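Local atomic coordinates of NAD(+) phosphorylase MbcT (Mycobacterium tuberculosis, PDB entry 6FKG), a protein that degrades NAD(+) by phosphorolysis, acting as the cell-killing toxin of a toxin-antitoxin pair that is neutralised by the antitoxin MbcA. Residues Leu52-Ile57 with Ala134-His139; Val10-Ala15 with Arg110-Leu115; Ala65-Val70 with Ala178-Leu183; Asp34-Glu39 with Thr156-Arg161; His139-Leu144 with Pro164-Leu169. All blocks are in the same frame, centred on the assembly; numbering follows the deposited sequence.

Interaction 1. Residues Leu52-Ile57 with Ala134-His139; sequences LLFPAI and AAWFLH
The carbonyl oxygen of Trp-136, the residue whose indole stacks on Phe-54, accepts from His-139 N at 3.0 Å. NH1 of Arg-161 also comes up to it, at a spacing too short for the details of that bond to be trusted. The His-139 bond belongs to a Schellman motif closing helix 126-137, in which His-139 takes positive phi and Met-140 N returns to Ala-135 O. Across the contact, the phenyl ring of Phe-54 lies face to face with the five-membered ring of Trp-136, the centroids 3.9 Å apart and the planes 20° from parallel. The fit is tight: Phe-54 CD2 stands 3.2 Å from Trp-136 CD2, over the middle of the indole. Because the two side chains run past each other in opposite directions, each CB sits over the partner's ring, that of Phe-54 nearest Trp-136 NE1, at 3.5 Å, and that of Trp-136 above the phenyl face. Phe-54 reaches this place with CG between its backbone N and carbonyl carbon (chi1 52°). Leu-53 adds a looser touch, CD1 to Trp-136 CZ3 at 4.5 Å. Tyr-60 of an MbcA chain meets the indole, and Arg-161 adds a cation-pi contact to it. Thr-156 of strand 150-156 touches both aromatic residues, while Ala-134 and Leu-138 lean on helix 7-16 and strand 56-60 leads away beyond Phe-54.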
# COMPACT_ATOMS: atom_id res chain seq x y z
N LEU B 52 -14.22 -2.40 22.61
CA LEU B 52 -12.84 -2.86 22.81
C LEU B 52 -12.09 -2.26 24.00
O LEU B 52 -10.88 -2.46 24.11
CB LEU B 52 -12.01 -2.60 21.55
CG LEU B 52 -12.55 -3.08 20.20
CD1 LEU B 52 -11.56 -2.73 19.08
CD2 LEU B 52 -12.84 -4.57 20.22
N LEU B 53 -12.76 -1.51 24.86
CA LEU B 53 -12.04 -0.94 26.01
C LEU B 53 -12.51 -1.48 27.35
O LEU B 53 -11.71 -1.69 28.27
CB LEU B 53 -12.14 0.58 26.00
CG LEU B 53 -11.23 1.27 24.98
CD1 LEU B 53 -11.40 2.78 25.06
CD2 LEU B 53 -9.78 0.86 25.22
N PHE B 54 -13.81 -1.69 27.48
CA PHE B 54 -14.35 -2.14 28.75
C PHE B 54 -15.68 -2.83 28.55
O PHE B 54 -16.41 -2.48 27.63
CB PHE B 54 -14.51 -0.97 29.75
CG PHE B 54 -15.29 0.24 29.20
CD1 PHE B 54 -16.67 0.32 29.34
CD2 PHE B 54 -14.63 1.29 28.58
CE1 PHE B 54 -17.38 1.44 28.86
CE2 PHE B 54 -15.31 2.40 28.10
CZ PHE B 54 -16.69 2.48 28.24
N PRO B 55 -15.99 -3.81 29.41
CA PRO B 55 -17.33 -4.41 29.42
C PRO B 55 -18.35 -3.38 29.87
O PRO B 55 -18.03 -2.46 30.65
CB PRO B 55 -17.22 -5.55 30.45
CG PRO B 55 -15.76 -5.71 30.74
CD PRO B 55 -15.10 -4.41 30.42
N ALA B 56 -19.56 -3.51 29.36
CA ALA B 56 -20.65 -2.62 29.79
C ALA B 56 -21.95 -3.39 29.80
O ALA B 56 -22.17 -4.26 28.96
CB ALA B 56 -20.74 -1.39 28.87
N ILE B 57 -22.81 -3.05 30.76
CA ILE B 57 -24.11 -3.71 30.95
C ILE B 57 -25.20 -2.67 30.80
O ILE B 57 -25.15 -1.64 31.45
CB ILE B 57 -24.25 -4.33 32.35
CG1 ILE B 57 -23.16 -5.35 32.65
CG2 ILE B 57 -25.61 -4.98 32.51
CD1 ILE B 57 -23.25 -5.85 34.08
N ALA B 134 -15.61 8.74 28.58
CA ALA B 134 -15.02 9.66 29.55
C ALA B 134 -15.44 9.32 30.99
O ALA B 134 -14.63 9.40 31.90
CB ALA B 134 -15.41 11.10 29.22
N ALA B 135 -16.70 8.94 31.18
CA ALA B 135 -17.18 8.61 32.53
C ALA B 135 -16.40 7.41 33.06
O ALA B 135 -15.98 7.39 34.22
CB ALA B 135 -18.69 8.31 32.53
N TRP B 136 -16.22 6.41 32.19
CA TRP B 136 -15.45 5.22 32.56
C TRP B 136 -14.00 5.57 32.84
O TRP B 136 -13.38 5.07 33.79
CB TRP B 136 -15.51 4.18 31.45
CG TRP B 136 -14.46 3.10 31.58
CD1 TRP B 136 -14.51 1.99 32.38
CD2 TRP B 136 -13.20 3.04 30.90
NE1 TRP B 136 -13.35 1.24 32.24
CE2 TRP B 136 -12.54 1.86 31.33
CE3 TRP B 136 -12.57 3.87 29.95
CZ2 TRP B 136 -11.28 1.49 30.84
CZ3 TRP B 136 -11.31 3.49 29.47
CH2 TRP B 136 -10.69 2.31 29.91
N PHE B 137 -13.46 6.45 32.00
CA PHE B 137 -12.08 6.90 32.15
C PHE B 137 -11.87 7.57 33.51
O PHE B 137 -10.81 7.40 34.12
CB PHE B 137 -11.72 7.85 31.02
CG PHE B 137 -10.31 8.36 31.09
CD1 PHE B 137 -9.26 7.57 30.68
CD2 PHE B 137 -10.05 9.63 31.58
CE1 PHE B 137 -7.96 8.03 30.75
CE2 PHE B 137 -8.75 10.10 31.66
CZ PHE B 137 -7.70 9.29 31.24
N LEU B 138 -12.88 8.29 33.99
CA LEU B 138 -12.83 8.98 35.28
C LEU B 138 -13.19 8.08 36.47
O LEU B 138 -13.36 8.56 37.59
CB LEU B 138 -13.78 10.19 35.27
CG LEU B 138 -13.35 11.29 34.30
CD1 LEU B 138 -14.47 12.32 34.12
CD2 LEU B 138 -12.07 11.95 34.80
N HIS B 139 -13.30 6.78 36.20
CA HIS B 139 -13.59 5.77 37.20
C HIS B 139 -14.98 5.89 37.80
O HIS B 139 -15.22 5.47 38.92
CB HIS B 139 -12.53 5.79 38.32
CG HIS B 139 -11.23 5.20 37.90
ND1 HIS B 139 -10.38 5.82 37.01
CD2 HIS B 139 -10.63 4.03 38.24
CE1 HIS B 139 -9.31 5.06 36.82
NE2 HIS B 139 -9.44 3.97 37.55

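Interaction 2. Residues Val10-Ala15 with Arg110-Leu115; sequences VQRIDA and REAVGL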
# COMPACT_ATOMS: atom_id res chain seq x y z
N VAL B 10 -13.73 15.69 29.31
CA VAL B 10 -13.35 15.02 30.54
C VAL B 10 -13.53 15.99 31.71
O VAL B 10 -14.08 15.62 32.75
CB VAL B 10 -11.89 14.51 30.49
CG1 VAL B 10 -11.47 13.94 31.83
CG2 VAL B 10 -11.73 13.43 29.41
N GLN B 11 -13.09 17.23 31.54
CA GLN B 11 -13.17 18.22 32.61
C GLN B 11 -14.62 18.50 32.98
O GLN B 11 -14.97 18.57 34.16
CB GLN B 11 -12.48 19.52 32.21
CG GLN B 11 -12.17 20.44 33.39
CD GLN B 11 -10.92 20.00 34.16
OE1 GLN B 11 -10.19 19.10 33.73
NE2 GLN B 11 -10.67 20.65 35.29
N ARG B 12 -15.46 18.66 31.96
CA ARG B 12 -16.87 18.97 32.20
C ARG B 12 -17.56 17.83 32.93
O ARG B 12 -18.34 18.06 33.85
CB ARG B 12 -17.59 19.26 30.88
CG ARG B 12 -17.21 20.59 30.27
CD ARG B 12 -17.25 21.69 31.31
NE ARG B 12 -17.61 22.97 30.72
CZ ARG B 12 -18.83 23.30 30.32
NH1 ARG B 12 -19.83 22.43 30.44
NH2 ARG B 12 -19.06 24.49 29.79
N ILE B 13 -17.27 16.59 32.52
CA ILE B 13 -17.91 15.45 33.16
C ILE B 13 -17.43 15.31 34.61
O ILE B 13 -18.24 15.07 35.51
CB ILE B 13 -17.64 14.16 32.35
CG1 ILE B 13 -18.47 14.20 31.06
CG2 ILE B 13 -17.98 12.91 33.17
CD1 ILE B 13 -18.11 13.15 30.05
N ASP B 14 -16.14 15.49 34.84
CA ASP B 14 -15.61 15.49 36.21
C ASP B 14 -16.32 16.54 37.07
O ASP B 14 -16.64 16.28 38.24
CB ASP B 14 -14.10 15.75 36.21
CG ASP B 14 -13.52 15.83 37.62
OD1 ASP B 14 -13.20 14.78 38.20
OD2 ASP B 14 -13.39 16.95 38.15
N ALA B 15 -16.54 17.73 36.50
CA ALA B 15 -17.22 18.81 37.21
C ALA B 15 -18.64 18.43 37.58
O ALA B 15 -19.13 18.81 38.64
CB ALA B 15 -17.22 20.08 36.36
N ARG B 110 -27.47 17.02 30.26
CA ARG B 110 -27.18 16.63 28.88
C ARG B 110 -26.60 17.81 28.11
O ARG B 110 -25.66 17.65 27.33
CB ARG B 110 -28.44 16.08 28.20
CG ARG B 110 -28.89 14.73 28.78
CD ARG B 110 -30.04 14.08 28.02
NE ARG B 110 -31.27 14.87 28.01
CZ ARG B 110 -32.18 14.85 28.97
NH1 ARG B 110 -32.02 14.07 30.03
NH2 ARG B 110 -33.27 15.61 28.87
N GLU B 111 -27.13 19.00 28.35
CA GLU B 111 -26.62 20.21 27.70
C GLU B 111 -25.17 20.49 28.12
O GLU B 111 -24.35 20.94 27.31
CB GLU B 111 -27.51 21.41 28.02
CG GLU B 111 -26.96 22.74 27.52
CD GLU B 111 -26.64 22.73 26.04
OE1 GLU B 111 -27.46 22.22 25.25
OE2 GLU B 111 -25.57 23.24 25.66
N ALA B 112 -24.86 20.22 29.38
CA ALA B 112 -23.52 20.47 29.90
C ALA B 112 -22.47 19.59 29.23
O ALA B 112 -21.30 19.99 29.15
CB ALA B 112 -23.51 20.25 31.41
N VAL B 113 -22.85 18.41 28.75
CA VAL B 113 -21.88 17.55 28.07
C VAL B 113 -22.08 17.50 26.54
O VAL B 113 -21.49 16.66 25.86
CB VAL B 113 -21.89 16.10 28.65
CG1 VAL B 113 -21.55 16.13 30.14
CG2 VAL B 113 -23.24 15.39 28.42
N GLY B 114 -22.92 18.39 26.02
CA GLY B 114 -23.06 18.55 24.58
C GLY B 114 -23.98 17.57 23.87
O GLY B 114 -23.91 17.43 22.65
N LEU B 115 -24.87 16.92 24.61
CA LEU B 115 -25.78 15.94 24.02
C LEU B 115 -27.19 16.49 23.87
O LEU B 115 -27.63 17.32 24.66
CB LEU B 115 -25.84 14.66 24.85
CG LEU B 115 -24.55 13.87 25.02
CD1 LEU B 115 -24.80 12.71 25.96
CD2 LEU B 115 -24.03 13.40 23.67
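The C-terminal turn of helix 107-112, at Ala-112 and Val-113, packs against Arg-12 and Ile-13 of the N-terminal helix 7-16. The backbones come closest at Arg-12 and Val-113, whose CA atoms are 6.6 Å apart. In the apolar half of the contact, CG1 of Ile-13 meets CG1 of Val-113 at 3.7 Å, and the two branched side chains cross at about a right angle. Both are buried. Val-113 presents this methyl because CG1 lies opposite its carbonyl carbon (chi1 -60°), beside the backbone N. Arg-12 forms the outer, exposed half. Its chain folds at chi2 and chi3 and brings NH1 to 3.1 Å from Ala-112 O, but the angle is too poor for a hydrogen bond; since this carbonyl belongs to the last turn of a helix, the approach is probably still favourable electrostatically. The turn itself is a Schellman motif with Gly-114 at C-prime: Leu-115 N returns to Arg-110 O at 2.9 Å and Gly-114 N to Glu-111 O at 3.2 Å, and the positive phi of Gly-114 is one that favours glycine. Ile-13 also rests on Val-131 and Ala-134 of helix 126-137, which makes a three-helix junction. Two MbcA chains border it. Arg-39 of one forms a salt bridge with Glu-111, and the backbone N of Val-7 of the other is bound by Gln-11 OE1.

Interaction 3. Residues Ala65-Val70 with Ala178-Leu183; sequences ACMVEV and ALYQEL
The ring of Tyr-180 turns an edge, not a face, toward Met-67. The sulfur SD lies 3.7 Å from Tyr-180 CD2 and 5.0 Å from the ring centroid, 76° off the ring normal, and thus near the ring plane in a Met-aromatic contact. A little further along the same edge, Met-67 O sits in the plane of the ring, 3.8 Å from CE2, and Met-67 CB approaches CD2 at a similar distance. The methionine and tyrosine side chains slide past each other in opposite directions, each reaching for the other's helix. Met-67 is bent at chi2 (-49°) and again at chi3, and the chi2 bend folds SD back alongside the base of Tyr-180, 3.8 Å from its CA. Chi1 (-66°) sets CG of Met-67 anti to the carbonyl carbon, where it touches Leu-183 CB at 3.7 Å. Helices 63-76 and 177-185 are joined here, the second being the C-terminal helix of the chain, with the closest CA atoms, those of Met-67 and Tyr-180, 6.3 Å apart. Both helices also rest on the central sheet: Met-67 and Leu-183 each touch Leu-91 of strand 89-103. Ala-81 and Glu-82 of the short helix 81-84 pack against Tyr-180, and Ala-81 also meets Val-70, one turn along from Met-67. The hydroxyl of the buried Tyr-180 has its polar partner in helix 63-76, a hydrogen bond with Glu-71 OE2. A glycerol molecule, probably from the crystallisation liquor, lies about 4 Å from the side chain of Leu-183.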
# COMPACT_ATOMS: atom_id res chain seq x y z
N ALA B 65 -39.80 -0.36 30.68
CA ALA B 65 -38.76 0.33 29.93
C ALA B 65 -37.85 -0.68 29.24
O ALA B 65 -37.38 -0.44 28.12
CB ALA B 65 -37.95 1.25 30.84
N CYS B 66 -37.58 -1.79 29.93
CA CYS B 66 -36.80 -2.87 29.33
C CYS B 66 -37.51 -3.40 28.07
O CYS B 66 -36.85 -3.63 27.06
CB CYS B 66 -36.58 -4.00 30.33
SG CYS B 66 -35.40 -5.24 29.72
N MET B 67 -38.84 -3.57 28.14
CA MET B 67 -39.59 -4.10 26.99
C MET B 67 -39.50 -3.15 25.80
O MET B 67 -39.42 -3.58 24.65
CB MET B 67 -41.06 -4.35 27.33
CG MET B 67 -41.30 -5.46 28.37
SD MET B 67 -40.42 -7.02 28.05
CE MET B 67 -38.94 -6.86 29.07
N VAL B 68 -39.51 -1.86 26.08
CA VAL B 68 -39.35 -0.87 25.02
C VAL B 68 -37.98 -1.07 24.34
O VAL B 68 -37.87 -0.98 23.12
CB VAL B 68 -39.50 0.56 25.57
CG1 VAL B 68 -39.21 1.61 24.49
CG2 VAL B 68 -40.90 0.75 26.13
N GLU B 69 -36.94 -1.38 25.11
CA GLU B 69 -35.63 -1.62 24.50
C GLU B 69 -35.63 -2.92 23.69
O GLU B 69 -34.99 -3.01 22.64
CB GLU B 69 -34.52 -1.63 25.56
CG GLU B 69 -34.33 -0.27 26.28
CD GLU B 69 -34.04 0.88 25.32
OE1 GLU B 69 -33.39 0.68 24.27
OE2 GLU B 69 -34.48 2.01 25.61
N VAL B 70 -36.40 -3.92 24.15
CA VAL B 70 -36.54 -5.14 23.36
C VAL B 70 -37.15 -4.81 21.99
O VAL B 70 -36.71 -5.32 20.97
CB VAL B 70 -37.40 -6.21 24.08
CG1 VAL B 70 -37.63 -7.42 23.17
CG2 VAL B 70 -36.73 -6.67 25.38
N ALA B 178 -45.62 -13.65 25.15
CA ALA B 178 -46.74 -13.35 26.04
C ALA B 178 -46.30 -12.47 27.22
O ALA B 178 -47.00 -11.52 27.57
CB ALA B 178 -47.38 -14.65 26.55
N LEU B 179 -45.16 -12.79 27.84
CA LEU B 179 -44.70 -12.01 28.98
C LEU B 179 -44.35 -10.60 28.56
O LEU B 179 -44.66 -9.64 29.27
CB LEU B 179 -43.48 -12.64 29.64
CG LEU B 179 -43.00 -11.91 30.90
CD1 LEU B 179 -44.12 -11.78 31.93
CD2 LEU B 179 -41.79 -12.64 31.51
N TYR B 180 -43.68 -10.48 27.41
CA TYR B 180 -43.33 -9.18 26.85
C TYR B 180 -44.58 -8.30 26.75
O TYR B 180 -44.59 -7.15 27.15
CB TYR B 180 -42.68 -9.33 25.48
CG TYR B 180 -42.90 -8.13 24.60
CD1 TYR B 180 -43.92 -8.12 23.66
CD2 TYR B 180 -42.12 -6.99 24.74
CE1 TYR B 180 -44.16 -7.02 22.89
CE2 TYR B 180 -42.36 -5.87 23.96
CZ TYR B 180 -43.38 -5.90 23.03
OH TYR B 180 -43.66 -4.80 22.23
N GLN B 181 -45.65 -8.86 26.19
CA GLN B 181 -46.86 -8.07 25.99
C GLN B 181 -47.49 -7.67 27.32
O GLN B 181 -48.03 -6.58 27.47
CB GLN B 181 -47.86 -8.84 25.13
CG GLN B 181 -47.29 -9.19 23.78
CD GLN B 181 -48.31 -9.82 22.86
OE1 GLN B 181 -49.02 -10.76 23.23
NE2 GLN B 181 -48.40 -9.30 21.64
N GLU B 182 -47.40 -8.59 28.27
CA GLU B 182 -47.91 -8.35 29.61
C GLU B 182 -47.13 -7.22 30.28
O GLU B 182 -47.71 -6.27 30.79
CB GLU B 182 -47.82 -9.64 30.41
CG GLU B 182 -48.38 -9.58 31.80
CD GLU B 182 -48.17 -10.90 32.51
OE1 GLU B 182 -48.40 -11.95 31.87
OE2 GLU B 182 -47.73 -10.89 33.67
N LEU B 183 -45.80 -7.32 30.25
CA LEU B 183 -44.96 -6.30 30.88
C LEU B 183 -44.99 -4.97 30.15
O LEU B 183 -44.86 -3.91 30.77
CB LEU B 183 -43.52 -6.80 30.99
CG LEU B 183 -43.39 -8.03 31.90
CD1 LEU B 183 -41.96 -8.55 31.89
CD2 LEU B 183 -43.84 -7.67 33.31

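Interaction 4. Residues Asp34-Glu39 with Thr156-Arg161; sequences DALSGE and TAYEQR
A surface contact, part apolar and part water-bridged, links Leu-36, Gly-38 and Glu-39, in the loop between strand 19-30 and helix 39-44, to Tyr-158 and Glu-159 at the start of the short helix 158-161. The loop is shaped by a type I beta turn from Asp-34 to Ser-37 and by an Asx turn, in which Asp-34 OD2 accepts from Leu-36 N at 2.7 Å from above the carboxylate plane. The CB of Leu-36 points toward the helix, and the side chain crosses the Tyr-158 ring obliquely: CD1 of Leu-36 is 3.6 Å from Tyr-158 OH, and Leu-36 CB is 4.0 Å from Tyr-158 CE1. Around them, Ile-94 of strand 89-103 and Leu-167 of strand 167-174 bring the sheet up to Leu-36 and Tyr-158 respectively. Polar contact runs through water. Glu-159, bent at chi2 (83°), swings its carboxylate back toward the loop, and one water lies between OE2 and Leu-36 O. Ser-37 OG is bound by Glu-111 of an MbcA chain, so the antitoxin borders this loop. A second water accepts from Gly-38 N at 2.7 Å and bridges two carboxylates, lying 2.9 Å from Glu-39 OE2 and 2.8 Å from Glu-159 OE2.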
# COMPACT_ATOMS: atom_id res chain seq x y z
N ASP B 34 -24.88 -15.03 30.82
CA ASP B 34 -24.83 -14.58 32.20
C ASP B 34 -25.49 -13.21 32.38
O ASP B 34 -25.24 -12.27 31.61
CB ASP B 34 -23.39 -14.51 32.70
CG ASP B 34 -23.31 -14.15 34.17
OD1 ASP B 34 -23.42 -15.07 35.01
OD2 ASP B 34 -23.17 -12.96 34.49
N ALA B 35 -26.32 -13.10 33.41
CA ALA B 35 -27.04 -11.86 33.66
C ALA B 35 -26.14 -10.64 33.87
O ALA B 35 -26.57 -9.51 33.68
CB ALA B 35 -27.95 -12.03 34.89
N LEU B 36 -24.89 -10.86 34.28
CA LEU B 36 -24.03 -9.72 34.60
C LEU B 36 -22.87 -9.53 33.60
O LEU B 36 -22.06 -8.62 33.77
CB LEU B 36 -23.48 -9.88 36.03
CG LEU B 36 -24.55 -10.04 37.12
CD1 LEU B 36 -23.93 -10.28 38.48
CD2 LEU B 36 -25.46 -8.82 37.15
N SER B 37 -22.80 -10.37 32.57
CA SER B 37 -21.74 -10.24 31.56
C SER B 37 -21.88 -8.98 30.74
O SER B 37 -23.00 -8.61 30.36
CB SER B 37 -21.72 -11.45 30.62
OG SER B 37 -20.98 -11.14 29.44
N GLY B 38 -20.76 -8.32 30.44
CA GLY B 38 -20.80 -7.12 29.62
C GLY B 38 -19.93 -7.20 28.38
O GLY B 38 -19.59 -6.18 27.77
N GLU B 39 -19.58 -8.42 27.99
CA GLU B 39 -18.61 -8.60 26.91
C GLU B 39 -19.18 -8.26 25.52
O GLU B 39 -18.42 -7.92 24.63
CB GLU B 39 -18.10 -10.02 26.92
CG GLU B 39 -17.45 -10.36 28.23
CD GLU B 39 -16.20 -9.53 28.50
OE1 GLU B 39 -15.54 -9.10 27.53
OE2 GLU B 39 -15.91 -9.30 29.70
N THR B 156 -20.33 0.26 33.79
CA THR B 156 -19.10 0.12 33.03
C THR B 156 -18.01 -0.55 33.86
O THR B 156 -17.73 -0.11 34.98
CB THR B 156 -18.60 1.50 32.50
OG1 THR B 156 -18.51 2.43 33.59
CG2 THR B 156 -19.57 2.07 31.48
N ALA B 157 -17.43 -1.62 33.31
CA ALA B 157 -16.38 -2.39 33.97
C ALA B 157 -16.80 -2.77 35.40
O ALA B 157 -16.07 -2.56 36.37
CB ALA B 157 -15.08 -1.60 33.99
N TYR B 158 -18.01 -3.31 35.48
CA TYR B 158 -18.66 -3.75 36.71
C TYR B 158 -17.72 -4.52 37.63
O TYR B 158 -17.60 -4.21 38.82
CB TYR B 158 -19.87 -4.61 36.33
CG TYR B 158 -20.34 -5.56 37.39
CD1 TYR B 158 -20.39 -6.93 37.14
CD2 TYR B 158 -20.76 -5.10 38.64
CE1 TYR B 158 -20.82 -7.82 38.12
CE2 TYR B 158 -21.19 -5.98 39.61
CZ TYR B 158 -21.23 -7.33 39.35
OH TYR B 158 -21.66 -8.20 40.33
N GLU B 159 -17.06 -5.52 37.06
CA GLU B 159 -16.23 -6.46 37.82
C GLU B 159 -15.11 -5.77 38.61
O GLU B 159 -14.88 -6.11 39.77
CB GLU B 159 -15.65 -7.51 36.87
CG GLU B 159 -16.70 -8.38 36.13
CD GLU B 159 -17.30 -7.72 34.87
OE1 GLU B 159 -17.12 -6.50 34.65
OE2 GLU B 159 -17.95 -8.44 34.09
N GLN B 160 -14.45 -4.81 37.98
CA GLN B 160 -13.31 -4.11 38.59
C GLN B 160 -13.72 -2.94 39.46
O GLN B 160 -12.99 -2.55 40.37
CB GLN B 160 -12.35 -3.58 37.51
CG GLN B 160 -11.42 -4.61 36.93
CD GLN B 160 -12.14 -5.56 36.01
OE1 GLN B 160 -12.94 -5.14 35.18
NE2 GLN B 160 -11.86 -6.85 36.16
N ARG B 161 -14.89 -2.38 39.18
CA ARG B 161 -15.23 -1.07 39.74
C ARG B 161 -16.31 -1.07 40.80
O ARG B 161 -16.60 -0.03 41.38
CB ARG B 161 -15.65 -0.15 38.61
CG ARG B 161 -14.64 -0.12 37.53
CD ARG B 161 -14.42 1.27 37.07
NE ARG B 161 -13.10 1.43 36.47
CZ ARG B 161 -12.84 2.37 35.58
NH1 ARG B 161 -13.82 3.18 35.22
NH2 ARG B 161 -11.63 2.49 35.04
O HOH W 1 -20.13 -6.51 33.06
O HOH W 2 -18.24 -8.83 31.33

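Interaction 5. Residues His139-Leu144 with Pro164-Leu169; sequences HMQGVL and PGQLQL
Gln-141 and Gln-166 approach from opposite directions and join their terminal amides in a reciprocal pair. Each carboxamide gives an N-H and takes one: Gln-141 NE2 donates to Gln-166 OE1 at 2.7 Å, and Gln-166 NE2 donates to Gln-141 OE1 at 3.1 Å. Both bonds are moderately straight, 155° and 152° at the hydrogen. The amide planes are twisted 34° from each other, so each donor is tilted a little out of the carbonyl plane it meets. Extended chains beyond CG let the two residues span the gap between backbones whose nearest CA atoms are 10.2 Å apart. Gln-141 precedes strand 142-147 and Gln-166 precedes strand 167-174, and both strands pair with strand 89-103, the first parallel and the second antiparallel. Backbone groups complete the network: Arg-161 O takes an N-H of Gln-141 and Ala-100 N serves its oxygen, whereas Thr-97 O and Arg-163 N do the same for Gln-166. All four amide heteroatoms are thus doubly engaged although both side chains are buried. Turning either amide over would set oxygen against oxygen and nitrogen against nitrogen, so the chemistry fixes the rotation of both groups.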
# COMPACT_ATOMS: atom_id res chain seq x y z
N HIS B 139 -13.30 6.78 36.20
CA HIS B 139 -13.59 5.77 37.20
C HIS B 139 -14.98 5.89 37.80
O HIS B 139 -15.22 5.47 38.92
CB HIS B 139 -12.53 5.79 38.32
CG HIS B 139 -11.23 5.20 37.90
ND1 HIS B 139 -10.38 5.82 37.01
CD2 HIS B 139 -10.63 4.03 38.24
CE1 HIS B 139 -9.31 5.06 36.82
NE2 HIS B 139 -9.44 3.97 37.55
N MET B 140 -15.91 6.47 37.05
CA MET B 140 -17.30 6.47 37.47
C MET B 140 -17.86 5.07 37.25
O MET B 140 -17.39 4.36 36.37
CB MET B 140 -18.11 7.51 36.70
CG MET B 140 -17.65 8.91 36.94
SD MET B 140 -18.54 10.13 35.97
CE MET B 140 -17.94 11.66 36.72
N GLN B 141 -18.84 4.68 38.04
CA GLN B 141 -19.32 3.31 37.99
C GLN B 141 -20.34 3.11 36.87
O GLN B 141 -20.63 1.99 36.46
CB GLN B 141 -19.92 2.91 39.34
CG GLN B 141 -18.88 2.78 40.44
CD GLN B 141 -19.45 2.20 41.70
OE1 GLN B 141 -20.47 2.67 42.21
NE2 GLN B 141 -18.81 1.16 42.22
N GLY B 142 -20.87 4.21 36.34
CA GLY B 142 -21.77 4.09 35.22
C GLY B 142 -22.41 5.39 34.83
O GLY B 142 -22.03 6.46 35.31
N VAL B 143 -23.39 5.31 33.94
CA VAL B 143 -24.07 6.51 33.47
C VAL B 143 -25.58 6.27 33.50
O VAL B 143 -26.06 5.23 33.03
CB VAL B 143 -23.64 6.88 32.03
CG1 VAL B 143 -24.28 8.21 31.61
CG2 VAL B 143 -22.09 6.96 31.91
N LEU B 144 -26.30 7.22 34.07
CA LEU B 144 -27.75 7.15 34.13
C LEU B 144 -28.28 8.04 33.02
O LEU B 144 -27.95 9.24 32.95
CB LEU B 144 -28.27 7.59 35.49
CG LEU B 144 -29.68 7.19 35.90
CD1 LEU B 144 -29.72 5.68 36.13
CD2 LEU B 144 -30.05 7.96 37.15
N PRO B 164 -18.68 -5.52 46.47
CA PRO B 164 -19.58 -6.67 46.59
C PRO B 164 -21.04 -6.28 46.80
O PRO B 164 -21.36 -5.50 47.69
CB PRO B 164 -19.04 -7.41 47.83
CG PRO B 164 -17.85 -6.62 48.32
CD PRO B 164 -17.41 -5.75 47.19
N GLY B 165 -21.91 -6.81 45.94
CA GLY B 165 -23.34 -6.65 46.12
C GLY B 165 -23.95 -5.35 45.64
O GLY B 165 -25.11 -5.08 45.93
N GLN B 166 -23.17 -4.54 44.91
CA GLN B 166 -23.71 -3.32 44.31
C GLN B 166 -24.66 -3.68 43.18
O GLN B 166 -25.65 -2.99 42.93
CB GLN B 166 -22.58 -2.42 43.78
CG GLN B 166 -21.91 -1.58 44.86
CD GLN B 166 -21.19 -0.38 44.29
OE1 GLN B 166 -20.00 -0.46 43.97
NE2 GLN B 166 -21.89 0.74 44.16
N LEU B 167 -24.35 -4.77 42.49
CA LEU B 167 -25.28 -5.36 41.55
C LEU B 167 -25.63 -6.76 42.05
O LEU B 167 -24.74 -7.57 42.28
CB LEU B 167 -24.69 -5.43 40.14
CG LEU B 167 -24.99 -4.31 39.14
CD1 LEU B 167 -24.55 -2.97 39.69
CD2 LEU B 167 -24.26 -4.62 37.85
N GLN B 168 -26.91 -7.04 42.23
CA GLN B 168 -27.33 -8.34 42.74
C GLN B 168 -28.47 -8.90 41.92
O GLN B 168 -29.55 -8.29 41.85
CB GLN B 168 -27.75 -8.24 44.21
CG GLN B 168 -26.60 -7.94 45.16
CD GLN B 168 -27.06 -7.69 46.58
OE1 GLN B 168 -27.95 -6.87 46.81
NE2 GLN B 168 -26.47 -8.39 47.53
N LEU B 169 -28.23 -10.05 41.29
CA LEU B 169 -29.26 -10.72 40.51
C LEU B 169 -30.32 -11.28 41.46
O LEU B 169 -30.00 -12.06 42.35
CB LEU B 169 -28.66 -11.86 39.68
CG LEU B 169 -29.66 -12.65 38.84
CD1 LEU B 169 -30.29 -11.74 37.78
CD2 LEU B 169 -28.99 -13.86 38.20

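From the N terminus, interaction 2 closes the first loop, bringing helix 7-16 to the end of helix 107-112. Before it closes, three others open: interaction 4 at 34-39, interaction 1 at 52-57 and interaction 3 at 65-70, so interaction 2 crosses all three. Interaction 1 closes at 134-139, wholly within interaction 4; interaction 5 starts at the shared His-139 and crosses interaction 4, which closes at 156-161. Interaction 3, closing last at the C-terminal helix, encloses interaction 5 and crosses 1 and 4. Interactions 1, 4 and 5 touch one another around the sheet, and interaction 2 joins them through 1 and 5; interaction 3 stands apart, its centre about 32 Å from that of interaction 2.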